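Local structure of penicillin-binding protein 2 (Pbp2) (Helicobacter pylori, 5LP5) at residues F247-L255 and L265-Y273; F302-V313 and A431-L442. The protein probably cross-links peptidoglycan as a penicillin-binding transpeptidase of the inner membrane that helps set cell shape, working in a complex with MreC. All blocks are in the same frame, centred on the assembly; numbering follows the deposited sequence.

Contact 1: residues F247-L255 and L265-Y273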
loop_
_atom_site.group_PDB
_atom_site.type_symbol
_atom_site.label_atom_id
_atom_site.label_comp_id
_atom_site.label_asym_id
_atom_site.label_seq_id
_atom_site.Cartn_x
_atom_site.Cartn_y
_atom_site.Cartn_z
ATOM N N PHE A 247 -9.830 0.753 -29.018
ATOM C CA PHE A 247 -10.020 -0.716 -29.089
ATOM C C PHE A 247 -11.229 -1.173 -28.280
ATOM O O PHE A 247 -11.216 -2.248 -27.691
ATOM C CB PHE A 247 -8.773 -1.458 -28.572
ATOM C CG PHE A 247 -7.715 -1.679 -29.616
ATOM C CD1 PHE A 247 -6.794 -0.701 -29.905
ATOM C CD2 PHE A 247 -7.641 -2.870 -30.312
ATOM C CE1 PHE A 247 -5.824 -0.894 -30.865
ATOM C CE2 PHE A 247 -6.663 -3.077 -31.272
ATOM C CZ PHE A 247 -5.755 -2.091 -31.546
ATOM N N GLU A 248 -12.281 -0.365 -28.270
ATOM C CA GLU A 248 -13.367 -0.548 -27.324
ATOM C C GLU A 248 -14.174 -1.798 -27.622
ATOM O O GLU A 248 -14.597 -2.492 -26.698
ATOM C CB GLU A 248 -14.264 0.681 -27.311
ATOM C CG GLU A 248 -15.240 0.734 -26.153
ATOM C CD GLU A 248 -15.831 2.130 -25.955
ATOM O OE1 GLU A 248 -15.171 3.124 -26.337
ATOM O OE2 GLU A 248 -16.961 2.240 -25.417
ATOM N N ASN A 249 -14.381 -2.084 -28.906
ATOM C CA ASN A 249 -15.063 -3.316 -29.342
ATOM C C ASN A 249 -14.144 -4.202 -30.165
ATOM O O ASN A 249 -14.609 -4.963 -30.987
ATOM C CB ASN A 249 -16.299 -2.962 -30.182
ATOM C CG ASN A 249 -17.511 -2.645 -29.330
ATOM O OD1 ASN A 249 -17.729 -3.293 -28.301
ATOM N ND2 ASN A 249 -18.310 -1.646 -29.747
ATOM N N LYS A 250 -12.842 -4.099 -29.942
ATOM C CA LYS A 250 -11.849 -4.717 -30.813
ATOM C C LYS A 250 -10.843 -5.528 -30.006
ATOM O O LYS A 250 -10.549 -5.213 -28.860
ATOM C CB LYS A 250 -11.100 -3.632 -31.607
ATOM C CG LYS A 250 -11.993 -2.547 -32.198
ATOM C CD LYS A 250 -11.246 -1.609 -33.132
ATOM C CE LYS A 250 -12.223 -0.726 -33.903
ATOM N NZ LYS A 250 -12.843 -1.417 -35.072
ATOM N N ARG A 251 -10.309 -6.585 -30.599
ATOM C CA ARG A 251 -9.150 -7.271 -30.023
ATOM C C ARG A 251 -7.923 -6.945 -30.851
ATOM O O ARG A 251 -8.016 -6.708 -32.045
ATOM C CB ARG A 251 -9.333 -8.785 -29.981
ATOM C CG ARG A 251 -10.503 -9.223 -29.134
ATOM C CD ARG A 251 -11.746 -9.366 -29.983
ATOM N NE ARG A 251 -12.928 -8.892 -29.288
ATOM C CZ ARG A 251 -14.036 -8.501 -29.901
ATOM N NH1 ARG A 251 -14.125 -8.521 -31.227
ATOM N NH2 ARG A 251 -15.075 -8.091 -29.191
ATOM N N GLY A 252 -6.765 -6.925 -30.200
ATOM C CA GLY A 252 -5.520 -6.614 -30.889
ATOM C C GLY A 252 -4.543 -5.958 -29.948
ATOM O O GLY A 252 -4.487 -6.311 -28.777
ATOM N N ALA A 253 -3.769 -5.015 -30.472
ATOM C CA ALA A 253 -2.716 -4.373 -29.698
ATOM C C ALA A 253 -2.265 -3.067 -30.332
ATOM O O ALA A 253 -2.292 -2.927 -31.560
ATOM C CB ALA A 253 -1.532 -5.299 -29.558
ATOM N N ILE A 254 -1.839 -2.133 -29.480
ATOM C CA ILE A 254 -1.394 -0.818 -29.937
ATOM C C ILE A 254 -0.199 -0.253 -29.152
ATOM O O ILE A 254 -0.109 -0.409 -27.942
ATOM C CB ILE A 254 -2.547 0.193 -29.939
ATOM C CG1 ILE A 254 -2.058 1.535 -30.469
ATOM C CG2 ILE A 254 -3.143 0.343 -28.547
ATOM C CD1 ILE A 254 -3.201 2.428 -30.878
ATOM N N LEU A 255 0.706 0.406 -29.869
ATOM C CA LEU A 255 1.992 0.802 -29.317
ATOM C C LEU A 255 2.389 2.153 -29.819
ATOM O O LEU A 255 2.344 2.406 -31.005
ATOM C CB LEU A 255 3.081 -0.174 -29.753
ATOM C CG LEU A 255 3.099 -1.558 -29.112
ATOM C CD1 LEU A 255 4.004 -2.484 -29.911
ATOM C CD2 LEU A 255 3.572 -1.442 -27.670
ATOM N N LEU A 265 5.055 4.935 -24.650
ATOM C CA LEU A 265 4.045 5.797 -24.100
ATOM C C LEU A 265 2.703 5.066 -24.058
ATOM O O LEU A 265 1.889 5.330 -23.196
ATOM C CB LEU A 265 3.937 7.080 -24.926
ATOM C CG LEU A 265 5.204 7.944 -25.091
ATOM C CD1 LEU A 265 4.970 9.143 -26.008
ATOM C CD2 LEU A 265 5.717 8.429 -23.752
ATOM N N VAL A 266 2.475 4.162 -25.001
ATOM C CA VAL A 266 1.316 3.279 -24.977
ATOM C C VAL A 266 1.753 1.838 -25.214
ATOM O O VAL A 266 2.733 1.581 -25.902
ATOM C CB VAL A 266 0.308 3.671 -26.063
ATOM C CG1 VAL A 266 -0.893 2.748 -26.051
ATOM C CG2 VAL A 266 -0.133 5.116 -25.869
ATOM N N ALA A 267 1.011 0.911 -24.616
ATOM C CA ALA A 267 1.125 -0.531 -24.849
ATOM C C ALA A 267 -0.199 -1.179 -24.419
ATOM O O ALA A 267 -0.399 -1.571 -23.252
ATOM C CB ALA A 267 2.290 -1.115 -24.085
ATOM N N GLY A 268 -1.120 -1.259 -25.364
ATOM C CA GLY A 268 -2.394 -1.878 -25.103
ATOM C C GLY A 268 -2.478 -3.271 -25.666
ATOM O O GLY A 268 -1.985 -3.525 -26.753
ATOM N N SER A 269 -3.108 -4.171 -24.918
ATOM C CA SER A 269 -3.428 -5.506 -25.418
ATOM C C SER A 269 -4.867 -5.817 -25.087
ATOM O O SER A 269 -5.251 -5.754 -23.931
ATOM C CB SER A 269 -2.512 -6.576 -24.803
ATOM O OG SER A 269 -3.028 -7.889 -25.051
ATOM N N TYR A 270 -5.651 -6.190 -26.095
ATOM C CA TYR A 270 -7.111 -6.192 -25.945
ATOM C C TYR A 270 -7.761 -7.509 -26.303
ATOM O O TYR A 270 -7.616 -7.999 -27.429
ATOM C CB TYR A 270 -7.723 -5.061 -26.763
ATOM C CG TYR A 270 -7.108 -3.751 -26.378
ATOM C CD1 TYR A 270 -7.583 -3.037 -25.282
ATOM C CD2 TYR A 270 -5.999 -3.247 -27.064
ATOM C CE1 TYR A 270 -6.990 -1.831 -24.902
ATOM C CE2 TYR A 270 -5.400 -2.052 -26.689
ATOM C CZ TYR A 270 -5.904 -1.355 -25.606
ATOM O OH TYR A 270 -5.357 -0.172 -25.226
ATOM N N PRO A 271 -8.503 -8.078 -25.345
ATOM C CA PRO A 271 -8.878 -7.500 -24.062
ATOM C C PRO A 271 -7.793 -7.363 -23.015
ATOM O O PRO A 271 -6.971 -8.254 -22.871
ATOM C CB PRO A 271 -9.915 -8.499 -23.509
ATOM C CG PRO A 271 -10.241 -9.436 -24.602
ATOM C CD PRO A 271 -9.090 -9.414 -25.539
ATOM N N GLU A 272 -7.802 -6.247 -22.285
ATOM C CA GLU A 272 -7.103 -6.129 -20.999
ATOM C C GLU A 272 -7.966 -6.845 -19.925
ATOM O O GLU A 272 -9.084 -7.270 -20.217
ATOM C CB GLU A 272 -6.896 -4.643 -20.621
ATOM C CG GLU A 272 -6.146 -3.768 -21.627
ATOM C CD GLU A 272 -4.636 -3.798 -21.463
ATOM O OE1 GLU A 272 -4.148 -4.628 -20.674
ATOM O OE2 GLU A 272 -3.932 -2.999 -22.129
ATOM N N TYR A 273 -7.450 -6.974 -18.697
ATOM C CA TYR A 273 -8.217 -7.527 -17.564
ATOM C C TYR A 273 -7.940 -6.735 -16.289
ATOM O O TYR A 273 -6.960 -6.011 -16.217
ATOM C CB TYR A 273 -7.906 -9.016 -17.347
ATOM C CG TYR A 273 -6.472 -9.330 -16.963
ATOM C CD1 TYR A 273 -6.109 -9.529 -15.637
ATOM C CD2 TYR A 273 -5.479 -9.426 -17.928
ATOM C CE1 TYR A 273 -4.787 -9.806 -15.277
ATOM C CE2 TYR A 273 -4.160 -9.699 -17.579
ATOM C CZ TYR A 273 -3.821 -9.890 -16.250
ATOM O OH TYR A 273 -2.513 -10.137 -15.916
#
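The rings of Phe-247 and Tyr-270 lie nearly parallel, their planes at 9° and their centroids 4.7 Å apart, but they are strongly offset, with little of one above the other. What sits over the centre of the tyrosine face is instead Phe-247 CB, a CH-pi contact 3.6 Å from the ring centroid, while Tyr-270 CD2 lies toward the rim of the phenylalanine face. The edge of the phenylalanine ring receives the carbonyl oxygen of Arg-251. At the tyrosine edge, Ile-254 CG2 approaches CE2 of Tyr-270 to 3.8 Å; chi1 of -178° turns CG1 anti to the backbone N and puts CG2 between N and the carbonyl carbon, from where it reaches the ring. The phenol itself reaches helix 237-246, where its OH bonds Asp-244 OD1.

The two strands run antiparallel. Gly-252 and Tyr-270 exchange a pair of backbone bonds, one of them Tyr-270 N to Gly-252 O at 2.9 Å, and Ile-254 and Gly-268 form a second such pair. Both glycines belong to the face that carries the rings and, lacking side chains, lie close against the Phe-247 ring and the Tyr-270 hydroxyl respectively. On the other face Leu-255 CD2 meets Ala-267 CB at 3.8 Å. The arrangement is a beta hairpin at one side of the five-stranded antiparallel sheet of the penicillin-binding transpeptidase fold, with helix 237-246 packed against it.

Contact 2: residues F302-V313 and A431-L442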
loop_
_atom_site.group_PDB
_atom_site.type_symbol
_atom_site.label_atom_id
_atom_site.label_comp_id
_atom_site.label_asym_id
_atom_site.label_seq_id
_atom_site.Cartn_x
_atom_site.Cartn_y
_atom_site.Cartn_z
ATOM N N PHE A 302 1.124 -7.691 -27.480
ATOM C CA PHE A 302 2.230 -6.915 -28.054
ATOM C C PHE A 302 3.611 -7.596 -27.903
ATOM O O PHE A 302 4.536 -7.299 -28.667
ATOM C CB PHE A 302 2.251 -5.444 -27.551
ATOM C CG PHE A 302 2.386 -5.280 -26.052
ATOM C CD1 PHE A 302 3.621 -5.407 -25.422
ATOM C CD2 PHE A 302 1.274 -4.967 -25.269
ATOM C CE1 PHE A 302 3.741 -5.269 -24.040
ATOM C CE2 PHE A 302 1.401 -4.820 -23.891
ATOM C CZ PHE A 302 2.638 -4.969 -23.279
ATOM N N ALA A 303 3.723 -8.513 -26.936
ATOM C CA ALA A 303 4.988 -9.214 -26.623
ATOM C C ALA A 303 4.919 -10.746 -26.621
ATOM O O ALA A 303 5.952 -11.408 -26.763
ATOM C CB ALA A 303 5.508 -8.747 -25.274
ATOM N N ASN A 304 3.728 -11.314 -26.436
ATOM C CA ASN A 304 3.584 -12.773 -26.305
ATOM C C ASN A 304 2.508 -13.342 -27.226
ATOM O O ASN A 304 1.701 -14.187 -26.822
ATOM C CB ASN A 304 3.297 -13.138 -24.846
ATOM C CG ASN A 304 4.461 -12.810 -23.944
ATOM O OD1 ASN A 304 4.432 -11.855 -23.167
ATOM N ND2 ASN A 304 5.524 -13.581 -24.077
ATOM N N ALA A 305 2.516 -12.865 -28.466
ATOM C CA ALA A 305 1.568 -13.292 -29.499
ATOM C C ALA A 305 2.212 -13.050 -30.838
ATOM O O ALA A 305 2.875 -12.012 -31.042
ATOM C CB ALA A 305 0.268 -12.521 -29.424
ATOM N N LEU A 306 2.023 -14.015 -31.737
ATOM C CA LEU A 306 2.663 -14.015 -33.047
ATOM C C LEU A 306 1.614 -13.903 -34.174
ATOM O O LEU A 306 0.572 -14.552 -34.149
ATOM C CB LEU A 306 3.515 -15.282 -33.211
ATOM C CG LEU A 306 4.843 -15.376 -32.422
ATOM C CD1 LEU A 306 5.442 -16.782 -32.414
ATOM C CD2 LEU A 306 5.865 -14.368 -32.952
ATOM N N TYR A 307 1.893 -13.049 -35.150
ATOM C CA TYR A 307 1.008 -12.860 -36.292
ATOM C C TYR A 307 1.872 -12.727 -37.555
ATOM O O TYR A 307 3.011 -12.281 -37.468
ATOM C CB TYR A 307 0.178 -11.585 -36.149
ATOM C CG TYR A 307 -0.627 -11.413 -34.876
ATOM C CD1 TYR A 307 -0.095 -10.759 -33.776
ATOM C CD2 TYR A 307 -1.934 -11.835 -34.805
ATOM C CE1 TYR A 307 -0.839 -10.575 -32.627
ATOM C CE2 TYR A 307 -2.695 -11.645 -33.669
ATOM C CZ TYR A 307 -2.148 -11.002 -32.583
ATOM O OH TYR A 307 -2.893 -10.800 -31.438
ATOM N N PRO A 308 1.333 -13.118 -38.730
ATOM C CA PRO A 308 2.048 -12.842 -39.979
ATOM C C PRO A 308 2.096 -11.339 -40.217
ATOM O O PRO A 308 1.060 -10.679 -40.132
ATOM C CB PRO A 308 1.197 -13.541 -41.060
ATOM C CG PRO A 308 0.265 -14.436 -40.329
ATOM C CD PRO A 308 0.072 -13.851 -38.959
ATOM N N PRO A 309 3.285 -10.788 -40.496
ATOM C CA PRO A 309 3.362 -9.331 -40.621
ATOM C C PRO A 309 2.590 -8.760 -41.819
ATOM O O PRO A 309 2.089 -7.632 -41.740
ATOM C CB PRO A 309 4.869 -9.059 -40.742
ATOM C CG PRO A 309 5.442 -10.305 -41.242
ATOM C CD PRO A 309 4.587 -11.426 -40.712
ATOM N N GLY A 310 2.483 -9.540 -42.892
ATOM C CA GLY A 310 1.900 -9.071 -44.134
ATOM C C GLY A 310 2.781 -8.042 -44.821
ATOM O O GLY A 310 4.017 -8.038 -44.665
ATOM N N SER A 311 2.141 -7.132 -45.552
ATOM C CA SER A 311 2.853 -6.172 -46.394
ATOM C C SER A 311 3.821 -5.236 -45.634
ATOM O O SER A 311 4.694 -4.642 -46.262
ATOM C CB SER A 311 1.839 -5.357 -47.217
ATOM O OG SER A 311 0.955 -6.201 -47.959
ATOM N N VAL A 312 3.689 -5.114 -44.306
ATOM C CA VAL A 312 4.524 -4.172 -43.513
ATOM C C VAL A 312 6.034 -4.410 -43.678
ATOM O O VAL A 312 6.853 -3.511 -43.469
ATOM C CB VAL A 312 4.202 -4.201 -41.987
ATOM C CG1 VAL A 312 2.757 -3.860 -41.715
ATOM C CG2 VAL A 312 4.520 -5.546 -41.375
ATOM N N VAL A 313 6.385 -5.635 -44.047
ATOM C CA VAL A 313 7.778 -6.010 -44.244
ATOM C C VAL A 313 8.387 -5.427 -45.525
ATOM O O VAL A 313 9.615 -5.434 -45.692
ATOM C CB VAL A 313 7.928 -7.539 -44.304
ATOM C CG1 VAL A 313 7.311 -8.190 -43.069
ATOM C CG2 VAL A 313 7.298 -8.097 -45.578
ATOM N N ALA A 431 8.468 -12.938 -49.196
ATOM C CA ALA A 431 8.781 -11.559 -49.612
ATOM C C ALA A 431 7.589 -10.604 -49.504
ATOM O O ALA A 431 7.754 -9.408 -49.681
ATOM C CB ALA A 431 9.346 -11.539 -51.027
ATOM N N ILE A 432 6.400 -11.137 -49.240
ATOM C CA ILE A 432 5.233 -10.310 -48.908
ATOM C C ILE A 432 4.714 -10.558 -47.490
ATOM O O ILE A 432 3.556 -10.267 -47.175
ATOM C CB ILE A 432 4.074 -10.512 -49.909
ATOM C CG1 ILE A 432 3.553 -11.961 -49.883
ATOM C CG2 ILE A 432 4.522 -10.130 -51.309
ATOM C CD1 ILE A 432 2.100 -12.085 -50.312
ATOM N N GLY A 433 5.576 -11.107 -46.644
ATOM C CA GLY A 433 5.277 -11.276 -45.226
ATOM C C GLY A 433 4.187 -12.274 -44.862
ATOM O O GLY A 433 3.364 -12.003 -43.973
ATOM N N GLN A 434 4.196 -13.436 -45.515
ATOM C CA GLN A 434 3.232 -14.472 -45.211
ATOM C C GLN A 434 3.838 -15.872 -45.282
ATOM O O GLN A 434 5.052 -16.004 -45.360
ATOM C CB GLN A 434 2.013 -14.297 -46.108
ATOM C CG GLN A 434 1.271 -12.999 -45.800
ATOM C CD GLN A 434 -0.244 -13.157 -45.817
ATOM O OE1 GLN A 434 -0.931 -12.784 -44.867
ATOM N NE2 GLN A 434 -0.765 -13.736 -46.895
ATOM N N GLY A 435 3.009 -16.915 -45.191
ATOM C CA GLY A 435 3.515 -18.275 -45.032
ATOM C C GLY A 435 4.055 -18.494 -43.630
ATOM O O GLY A 435 3.376 -18.198 -42.640
ATOM N N SER A 436 5.289 -18.972 -43.533
ATOM C CA SER A 436 5.870 -19.291 -42.230
ATOM C C SER A 436 6.509 -18.078 -41.496
ATOM O O SER A 436 7.340 -18.250 -40.596
ATOM C CB SER A 436 6.861 -20.453 -42.391
ATOM O OG SER A 436 6.162 -21.682 -42.582
ATOM N N PHE A 437 6.101 -16.859 -41.856
ATOM C CA PHE A 437 6.660 -15.619 -41.269
ATOM C C PHE A 437 5.767 -15.145 -40.123
ATOM O O PHE A 437 4.574 -14.930 -40.331
ATOM C CB PHE A 437 6.760 -14.514 -42.349
ATOM C CG PHE A 437 7.738 -13.376 -42.028
ATOM C CD1 PHE A 437 8.111 -13.052 -40.729
ATOM C CD2 PHE A 437 8.267 -12.609 -43.070
ATOM C CE1 PHE A 437 8.999 -12.007 -40.484
ATOM C CE2 PHE A 437 9.150 -11.571 -42.823
ATOM C CZ PHE A 437 9.515 -11.266 -41.527
ATOM N N LEU A 438 6.359 -14.992 -38.933
ATOM C CA LEU A 438 5.654 -14.472 -37.746
ATOM C C LEU A 438 6.430 -13.397 -36.960
ATOM O O LEU A 438 7.637 -13.500 -36.734
ATOM C CB LEU A 438 5.311 -15.615 -36.801
ATOM C CG LEU A 438 4.381 -16.676 -37.350
ATOM C CD1 LEU A 438 4.270 -17.804 -36.332
ATOM C CD2 LEU A 438 3.023 -16.081 -37.677
ATOM N N ALA A 439 5.710 -12.372 -36.527
ATOM C CA ALA A 439 6.308 -11.309 -35.750
ATOM C C ALA A 439 5.373 -10.880 -34.649
ATOM O O ALA A 439 4.197 -11.233 -34.659
ATOM C CB ALA A 439 6.642 -10.136 -36.643
ATOM N N THR A 440 5.937 -10.140 -33.687
ATOM C CA THR A 440 5.198 -9.514 -32.582
ATOM C C THR A 440 4.978 -8.055 -32.930
ATOM O O THR A 440 5.793 -7.460 -33.622
ATOM C CB THR A 440 5.980 -9.597 -31.241
ATOM O OG1 THR A 440 7.305 -9.029 -31.378
ATOM C CG2 THR A 440 6.084 -11.049 -30.744
ATOM N N PRO A 441 3.860 -7.467 -32.473
ATOM C CA PRO A 441 3.681 -6.023 -32.600
ATOM C C PRO A 441 4.870 -5.207 -32.128
ATOM O O PRO A 441 5.145 -4.165 -32.705
ATOM C CB PRO A 441 2.459 -5.752 -31.740
ATOM C CG PRO A 441 1.641 -6.980 -31.900
ATOM C CD PRO A 441 2.618 -8.115 -32.021
ATOM N N LEU A 442 5.589 -5.690 -31.119
ATOM C CA LEU A 442 6.836 -5.033 -30.715
ATOM C C LEU A 442 7.881 -5.008 -31.848
ATOM O O LEU A 442 8.493 -3.973 -32.115
ATOM C CB LEU A 442 7.406 -5.665 -29.445
ATOM C CG LEU A 442 6.859 -5.104 -28.115
ATOM C CD1 LEU A 442 7.337 -5.942 -26.925
ATOM C CD2 LEU A 442 7.248 -3.659 -27.872
#
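Phe-437 lays its ring across Pro-309, the two side chains meeting at about a right angle. Its CB starts 4.1 Å from Pro-309 CD; CG and CD1 then pass Pro-309 CG, which stands over the ring centre, 3.8 Å from the centroid in a CH-pi contact. CD2 and CE1 lie against that same proline carbon. Farther out, CE2 comes to 3.9 Å from Val-313 CG1, and CZ, at the tip, touches the same methyl. CG anti to the backbone N (chi1 -160°) swings the ring toward Pro-309 and Val-313, and Phe-392 meets it edge-to-face from outside the two segments.

Backbone bonds fasten the segments along their length. Tyr-307 and Ala-439 form a single antiparallel bridge, Ala-439 N to Tyr-307 O being nearly straight at 170°. Leu-442 N bonds Phe-302 O at 3.1 Å where helix 441-453 begins, a helix N-capped by Thr-440. Leu-442 CD1 meets both the edge of the Phe-302 ring and Ala-303 CB, the latter at 3.7 Å.

At the other end Gly-310 N donates to Gly-433 O at 2.8 Å. Gly-433, with positive phi, is the C-prime residue of a Schellman motif that ends helix 424-430. Just beyond Gly-310, Ser-311 OG bonds Ser-366 OG and its side chain touches Lys-513 of a KTG-type motif; Ser-311 and Lys-314 fit the SxxK pattern of penicillin-binding proteins, so Ser-311 is probably the acylated serine.

Both contacts are largely buried, and their centres lie about 17 Å apart, yet they touch: Leu-255 CD1 of contact 1 packs on Pro-441 O of contact 2 at 3.5 Å, and the Phe-302 ring of contact 2 rests near the carbonyl oxygens of Ala-267 and Gly-268. Contact 1 joins neighbouring strands of a hairpin, so its backbone bonding is regular and local. Contact 2 brings together mostly loop segments leading into helices, more than a hundred residues apart, where a single antiparallel bridge and two separate backbone bonds stand in for continuous pairing. Aromatic CH-pi contacts serve both. The difference illustrates a division within one domain: sheet framework in 247-255/265-273, probable catalytic surroundings in 302-313/431-442.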